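Long-range contacts in putative glycosyltransferase (Mannosyltransferase) involved in glycosylating the PBCV-1 major capsid protein (PDB 2P6W), which probably transfers a sugar from a UDP-sugar donor, with manganese bound in its N-terminal GT-A-type domain, during glycosylation of the viral major capsid protein: residues P6-L11 with H36-Y41; N104-T109 with K129-I134. One frame throughout, in Å; residues are numbered along the deposited sequence.

Contact 1: P6-L11 with H36-Y41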
loop_
_atom_site.group_PDB
_atom_site.type_symbol
_atom_site.label_atom_id
_atom_site.label_comp_id
_atom_site.label_asym_id
_atom_site.label_seq_id
_atom_site.Cartn_x
_atom_site.Cartn_y
_atom_site.Cartn_z
ATOM N N PRO A 6 7.465 -4.003 -16.031
ATOM C CA PRO A 6 6.140 -4.617 -16.028
ATOM C C PRO A 6 5.047 -3.581 -15.979
ATOM O O PRO A 6 5.289 -2.450 -15.587
ATOM C CB PRO A 6 6.122 -5.426 -14.724
ATOM C CG PRO A 6 7.115 -4.759 -13.858
ATOM C CD PRO A 6 8.187 -4.263 -14.774
ATOM N N CYS A 7 3.850 -3.982 -16.378
ATOM C CA CYS A 7 2.686 -3.137 -16.282
ATOM C C CYS A 7 2.287 -3.059 -14.812
ATOM O O CYS A 7 1.921 -4.074 -14.205
ATOM C CB CYS A 7 1.551 -3.720 -17.107
ATOM S SG CYS A 7 0.053 -2.769 -16.986
ATOM N N ILE A 8 2.383 -1.855 -14.246
ATOM C CA ILE A 8 2.058 -1.626 -12.833
ATOM C C ILE A 8 0.827 -0.741 -12.707
ATOM O O ILE A 8 0.719 0.264 -13.414
ATOM C CB ILE A 8 3.245 -0.968 -12.123
ATOM C CG1 ILE A 8 4.416 -1.948 -12.064
ATOM C CG2 ILE A 8 2.863 -0.468 -10.694
ATOM C CD1 ILE A 8 5.766 -1.281 -11.775
ATOM N N THR A 9 -0.092 -1.115 -11.808
ATOM C CA THR A 9 -1.239 -0.282 -11.460
ATOM C C THR A 9 -1.113 0.071 -9.993
ATOM O O THR A 9 -1.088 -0.824 -9.144
ATOM C CB THR A 9 -2.565 -1.040 -11.667
ATOM O OG1 THR A 9 -2.753 -1.277 -13.069
ATOM C CG2 THR A 9 -3.772 -0.260 -11.113
ATOM N N ILE A 10 -0.997 1.359 -9.696
ATOM C CA ILE A 10 -1.007 1.794 -8.309
ATOM C C ILE A 10 -2.449 2.045 -7.942
ATOM O O ILE A 10 -3.192 2.645 -8.725
ATOM C CB ILE A 10 -0.148 3.058 -8.091
ATOM C CG1 ILE A 10 1.270 2.790 -8.611
ATOM C CG2 ILE A 10 -0.169 3.485 -6.595
ATOM C CD1 ILE A 10 2.279 3.874 -8.341
ATOM N N LEU A 11 -2.832 1.582 -6.760
ATOM C CA LEU A 11 -4.198 1.799 -6.280
ATOM C C LEU A 11 -4.198 2.325 -4.861
ATOM O O LEU A 11 -3.311 2.029 -4.055
ATOM C CB LEU A 11 -5.066 0.535 -6.387
ATOM C CG LEU A 11 -4.580 -0.689 -5.610
ATOM C CD1 LEU A 11 -5.750 -1.462 -5.033
ATOM C CD2 LEU A 11 -3.761 -1.594 -6.502
ATOM N N HIS A 36 5.468 7.881 -15.334
ATOM C CA HIS A 36 6.074 6.604 -15.680
ATOM C C HIS A 36 5.167 5.684 -16.470
ATOM O O HIS A 36 5.572 4.579 -16.827
ATOM C CB HIS A 36 6.572 5.912 -14.410
ATOM C CG HIS A 36 7.532 6.751 -13.653
ATOM N ND1 HIS A 36 8.849 6.899 -14.042
ATOM C CD2 HIS A 36 7.350 7.582 -12.601
ATOM C CE1 HIS A 36 9.446 7.751 -13.226
ATOM N NE2 HIS A 36 8.558 8.181 -12.345
ATOM N N GLY A 37 3.936 6.122 -16.716
ATOM C CA GLY A 37 3.012 5.344 -17.535
ATOM C C GLY A 37 2.326 4.247 -16.744
ATOM O O GLY A 37 1.793 3.302 -17.332
ATOM N N TYR A 38 2.321 4.363 -15.417
ATOM C CA TYR A 38 1.605 3.375 -14.606
ATOM C C TYR A 38 0.128 3.694 -14.606
ATOM O O TYR A 38 -0.260 4.850 -14.740
ATOM C CB TYR A 38 2.091 3.370 -13.151
ATOM C CG TYR A 38 3.576 3.225 -12.955
ATOM C CD1 TYR A 38 4.309 2.261 -13.652
ATOM C CD2 TYR A 38 4.248 4.003 -12.007
ATOM C CE1 TYR A 38 5.694 2.106 -13.447
ATOM C CE2 TYR A 38 5.632 3.861 -11.803
ATOM C CZ TYR A 38 6.351 2.909 -12.527
ATOM O OH TYR A 38 7.708 2.757 -12.332
ATOM N N ASN A 39 -0.714 2.675 -14.413
ATOM C CA ASN A 39 -2.148 2.927 -14.258
ATOM C C ASN A 39 -2.375 3.386 -12.831
ATOM O O ASN A 39 -1.591 3.049 -11.948
ATOM C CB ASN A 39 -2.978 1.660 -14.492
ATOM C CG ASN A 39 -2.675 0.988 -15.819
ATOM O OD1 ASN A 39 -2.363 -0.222 -15.874
ATOM N ND2 ASN A 39 -2.740 1.759 -16.895
ATOM N N PHE A 40 -3.433 4.160 -12.615
ATOM C CA PHE A 40 -3.782 4.649 -11.295
ATOM C C PHE A 40 -5.274 4.410 -11.070
ATOM O O PHE A 40 -6.094 4.859 -11.878
ATOM C CB PHE A 40 -3.448 6.140 -11.188
ATOM C CG PHE A 40 -3.802 6.743 -9.873
ATOM C CD1 PHE A 40 -3.287 6.225 -8.691
ATOM C CD2 PHE A 40 -4.663 7.837 -9.812
ATOM C CE1 PHE A 40 -3.626 6.791 -7.446
ATOM C CE2 PHE A 40 -5.004 8.414 -8.579
ATOM C CZ PHE A 40 -4.474 7.898 -7.404
ATOM N N TYR A 41 -5.600 3.659 -10.012
ATOM C CA TYR A 41 -6.984 3.423 -9.604
ATOM C C TYR A 41 -7.194 4.016 -8.229
ATOM O O TYR A 41 -6.434 3.719 -7.304
ATOM C CB TYR A 41 -7.375 1.921 -9.559
ATOM C CG TYR A 41 -8.830 1.799 -9.206
ATOM C CD1 TYR A 41 -9.810 1.896 -10.188
ATOM C CD2 TYR A 41 -9.237 1.701 -7.876
ATOM C CE1 TYR A 41 -11.156 1.860 -9.863
ATOM C CE2 TYR A 41 -10.580 1.651 -7.536
ATOM C CZ TYR A 41 -11.539 1.752 -8.541
ATOM O OH TYR A 41 -12.887 1.733 -8.244
HETATM O O HOH W 1 2.697 0.226 -16.437
#

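Contact 2: N104-T109 with K129-I134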
loop_
_atom_site.group_PDB
_atom_site.type_symbol
_atom_site.label_atom_id
_atom_site.label_comp_id
_atom_site.label_asym_id
_atom_site.label_seq_id
_atom_site.Cartn_x
_atom_site.Cartn_y
_atom_site.Cartn_z
ATOM N N ASN A 104 8.454 -16.054 -9.723
ATOM C CA ASN A 104 7.859 -16.883 -8.686
ATOM C C ASN A 104 7.235 -16.069 -7.546
ATOM O O ASN A 104 6.515 -16.616 -6.717
ATOM C CB ASN A 104 8.913 -17.816 -8.090
ATOM C CG ASN A 104 8.306 -18.901 -7.213
ATOM O OD1 ASN A 104 7.268 -19.482 -7.547
ATOM N ND2 ASN A 104 8.957 -19.181 -6.089
ATOM N N ILE A 105 7.540 -14.775 -7.488
ATOM C CA ILE A 105 7.058 -13.938 -6.373
ATOM C C ILE A 105 5.630 -13.422 -6.600
ATOM O O ILE A 105 5.315 -12.912 -7.687
ATOM C CB ILE A 105 8.044 -12.778 -6.078
ATOM C CG1 ILE A 105 9.450 -13.330 -5.799
ATOM C CG2 ILE A 105 7.553 -11.934 -4.884
ATOM C CD1 ILE A 105 9.505 -14.404 -4.685
ATOM N N LEU A 106 4.782 -13.587 -5.568
ATOM C CA LEU A 106 3.390 -13.101 -5.557
ATOM C C LEU A 106 3.218 -11.838 -4.711
ATOM O O LEU A 106 2.333 -11.045 -4.990
ATOM C CB LEU A 106 2.429 -14.172 -5.043
ATOM C CG LEU A 106 2.218 -15.442 -5.875
ATOM C CD1 LEU A 106 1.520 -16.482 -5.017
ATOM C CD2 LEU A 106 1.443 -15.198 -7.159
ATOM N N TYR A 107 4.052 -11.662 -3.682
ATOM C CA TYR A 107 3.963 -10.475 -2.819
ATOM C C TYR A 107 5.327 -9.910 -2.506
ATOM O O TYR A 107 6.222 -10.660 -2.153
ATOM C CB TYR A 107 3.344 -10.868 -1.470
ATOM C CG TYR A 107 1.842 -11.033 -1.473
ATOM C CD1 TYR A 107 1.000 -9.959 -1.160
ATOM C CD2 TYR A 107 1.260 -12.260 -1.772
ATOM C CE1 TYR A 107 -0.388 -10.101 -1.174
ATOM C CE2 TYR A 107 -0.109 -12.413 -1.782
ATOM C CZ TYR A 107 -0.928 -11.329 -1.494
ATOM O OH TYR A 107 -2.301 -11.494 -1.505
ATOM N N HIS A 108 5.475 -8.590 -2.627
ATOM C CA HIS A 108 6.602 -7.886 -2.037
ATOM C C HIS A 108 6.070 -7.029 -0.896
ATOM O O HIS A 108 5.135 -6.240 -1.095
ATOM C CB HIS A 108 7.283 -6.995 -3.077
ATOM C CG HIS A 108 8.053 -7.766 -4.094
ATOM N ND1 HIS A 108 7.516 -8.153 -5.299
ATOM C CD2 HIS A 108 9.304 -8.270 -4.058
ATOM C CE1 HIS A 108 8.407 -8.861 -5.968
ATOM N NE2 HIS A 108 9.508 -8.929 -5.245
ATOM N N THR A 109 6.622 -7.233 0.304
ATOM C CA THR A 109 6.204 -6.514 1.501
ATOM C C THR A 109 7.424 -5.932 2.205
ATOM O O THR A 109 8.568 -6.152 1.772
ATOM C CB THR A 109 5.411 -7.453 2.467
ATOM O OG1 THR A 109 6.247 -8.575 2.806
ATOM C CG2 THR A 109 4.137 -7.930 1.784
ATOM N N LYS A 129 -0.559 -10.115 -10.257
ATOM C CA LYS A 129 -1.883 -10.445 -10.787
ATOM C C LYS A 129 -2.344 -11.849 -10.424
ATOM O O LYS A 129 -3.545 -12.082 -10.292
ATOM C CB LYS A 129 -1.961 -10.233 -12.301
ATOM C CG LYS A 129 -1.017 -11.079 -13.090
ATOM C CD LYS A 129 -1.592 -11.388 -14.481
ATOM C CE LYS A 129 -0.590 -12.156 -15.337
ATOM N NZ LYS A 129 -0.450 -13.593 -14.959
ATOM N N ASP A 130 -1.405 -12.782 -10.264
ATOM C CA ASP A 130 -1.763 -14.175 -9.984
ATOM C C ASP A 130 -2.151 -14.378 -8.527
ATOM O O ASP A 130 -2.502 -15.491 -8.141
ATOM C CB ASP A 130 -0.643 -15.142 -10.392
ATOM C CG ASP A 130 -0.508 -15.268 -11.911
ATOM O OD1 ASP A 130 -1.506 -15.050 -12.633
ATOM O OD2 ASP A 130 0.576 -15.600 -12.407
ATOM N N ALA A 131 -2.074 -13.306 -7.735
ATOM C CA ALA A 131 -2.538 -13.341 -6.344
ATOM C C ALA A 131 -3.883 -12.630 -6.153
ATOM O O ALA A 131 -4.324 -12.428 -5.014
ATOM C CB ALA A 131 -1.486 -12.752 -5.396
ATOM N N LEU A 132 -4.564 -12.280 -7.249
ATOM C CA LEU A 132 -5.873 -11.632 -7.088
ATOM C C LEU A 132 -6.865 -12.546 -6.372
ATOM O O LEU A 132 -7.659 -12.076 -5.553
ATOM C CB LEU A 132 -6.449 -11.215 -8.433
ATOM C CG LEU A 132 -5.818 -9.977 -9.055
ATOM C CD1 LEU A 132 -6.355 -9.831 -10.477
ATOM C CD2 LEU A 132 -6.086 -8.696 -8.253
ATOM N N GLU A 133 -6.802 -13.846 -6.648
ATOM C CA GLU A 133 -7.745 -14.768 -5.995
ATOM C C GLU A 133 -7.406 -14.917 -4.514
ATOM O O GLU A 133 -8.285 -15.149 -3.676
ATOM C CB GLU A 133 -7.737 -16.110 -6.723
ATOM C CG GLU A 133 -8.438 -16.010 -8.072
ATOM C CD GLU A 133 -9.932 -15.863 -7.914
ATOM O OE1 GLU A 133 -10.531 -16.672 -7.169
ATOM O OE2 GLU A 133 -10.500 -14.939 -8.537
ATOM N N ILE A 134 -6.128 -14.748 -4.197
ATOM C CA ILE A 134 -5.698 -14.723 -2.797
ATOM C C ILE A 134 -6.252 -13.511 -2.074
ATOM O O ILE A 134 -6.756 -13.631 -0.953
ATOM C CB ILE A 134 -4.168 -14.738 -2.664
ATOM C CG1 ILE A 134 -3.628 -16.073 -3.197
ATOM C CG2 ILE A 134 -3.772 -14.491 -1.205
ATOM C CD1 ILE A 134 -2.103 -16.196 -3.168
#

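Contact 1: P6-L11 with H36-Y41
I8 and I10 each bond the backbone of N39: N39 N donates to I8 O (3.0 Å), and N39 O accepts from I10 N (2.9 Å). The next bond, from Y41 N to I10 O at 2.9 Å, is the straightest of the three, with 167° at the hydrogen. This is parallel pairing, in which one residue bonds to the two that flank its opposite number, T9. Before the strands meet, a water takes over, accepting from I8 N and donating weakly to G37 O.

On one face, T9 OG1 is 3.0 Å from N39 OD1, at best a weak hydrogen bond; the hydroxyl also pairs with T73 OG1. C7 SG stands 3.7 Å from N39 OD1. On the other face Y38 lies alongside I8, its CD1 3.7 Å from I8 CB; tyrosine suits the place, its ring packing on I8 and I10 while its hydroxyl pairs with I94 N. G37, with positive phi, ends helix 20-36 and turns the chain into the strand.

The contact closes a beta-alpha-beta crossover of the Rossmann-like GT-A core. The firm bonds between these strands are main-chain ones, and the one side-chain hydrogen bond across them is weak.

Contact 2: N104-T109 with K129-I134
L106 reaches across to D130 and A131 just ahead of helix 132-140 and to I134 in it. CB faces the CB of A131 at 4.2 Å, while the two methyls divide the remaining work: CD2 packs on D130 CB (3.8 Å) and CD1 on I134 CD1 (4.1 Å). The leucine runs at about a right angle to both D130 and I134. Its CG stands anti to the carbonyl carbon (chi1 -67°), and the fork beyond it spreads one methyl toward each neighbour. A branched aliphatic chain suits this place, since it can touch two separated groups at once.

Y107 comes in beside it from strand 107-110 and meets I134, the two side chains crossing obliquely. I134 CG2 sits at the ring's edge, near its plane, 3.4 Å from Y107 OH, whereas A131 CB approaches Y107 CE2 obliquely at 3.9 Å. The phenol oxygen bonds to E135, the next residue of the helix, so tyrosine can offer carbon to the apolar surface and still satisfy its polar end. A131, at the N-cap position, has a side chain small enough for the leucine and the tyrosine both to come close.

D130 meets L106 through its CB and backbone carbon, not its carboxylate. D130 OD1 is met from above the carboxylate plane by K129 NZ at 2.9 Å, a salt bridge on the exposed side. V161 of helix 153-164 touches both Y107 and I134, extending the apolar cluster.

No hydrogen bond joins the two segments. The entry to strand 107-110 and the start of helix 132-140 with the turn before it meet here through apolar groups, with charge kept at the margin and the tyrosine hydroxyl bonded just beyond the segment.

From the N terminus, strand 8-13 leads into helix 20-36, and the return along strand 39-43 closes contact 1 as a beta-alpha-beta loop at one edge of the six-stranded sheet. The chain then builds helices 52-57 and 59-69, strand 75-79 and the manganese-binding D80 and D82 before contact 2 opens. There residues 104-109 run out and strand 124-128 comes back antiparallel, so contact 2 closes a second loop where the following helix begins. The loops lie in series, neither nested nor crossed. Their centres lie about 16 Å apart and the two contacts do not touch, yet both reach the same sheet: contact 1 pairs two strands, contact 2 packs the approach to strand 107-110, with Y107, on the beginning of helix 132-140.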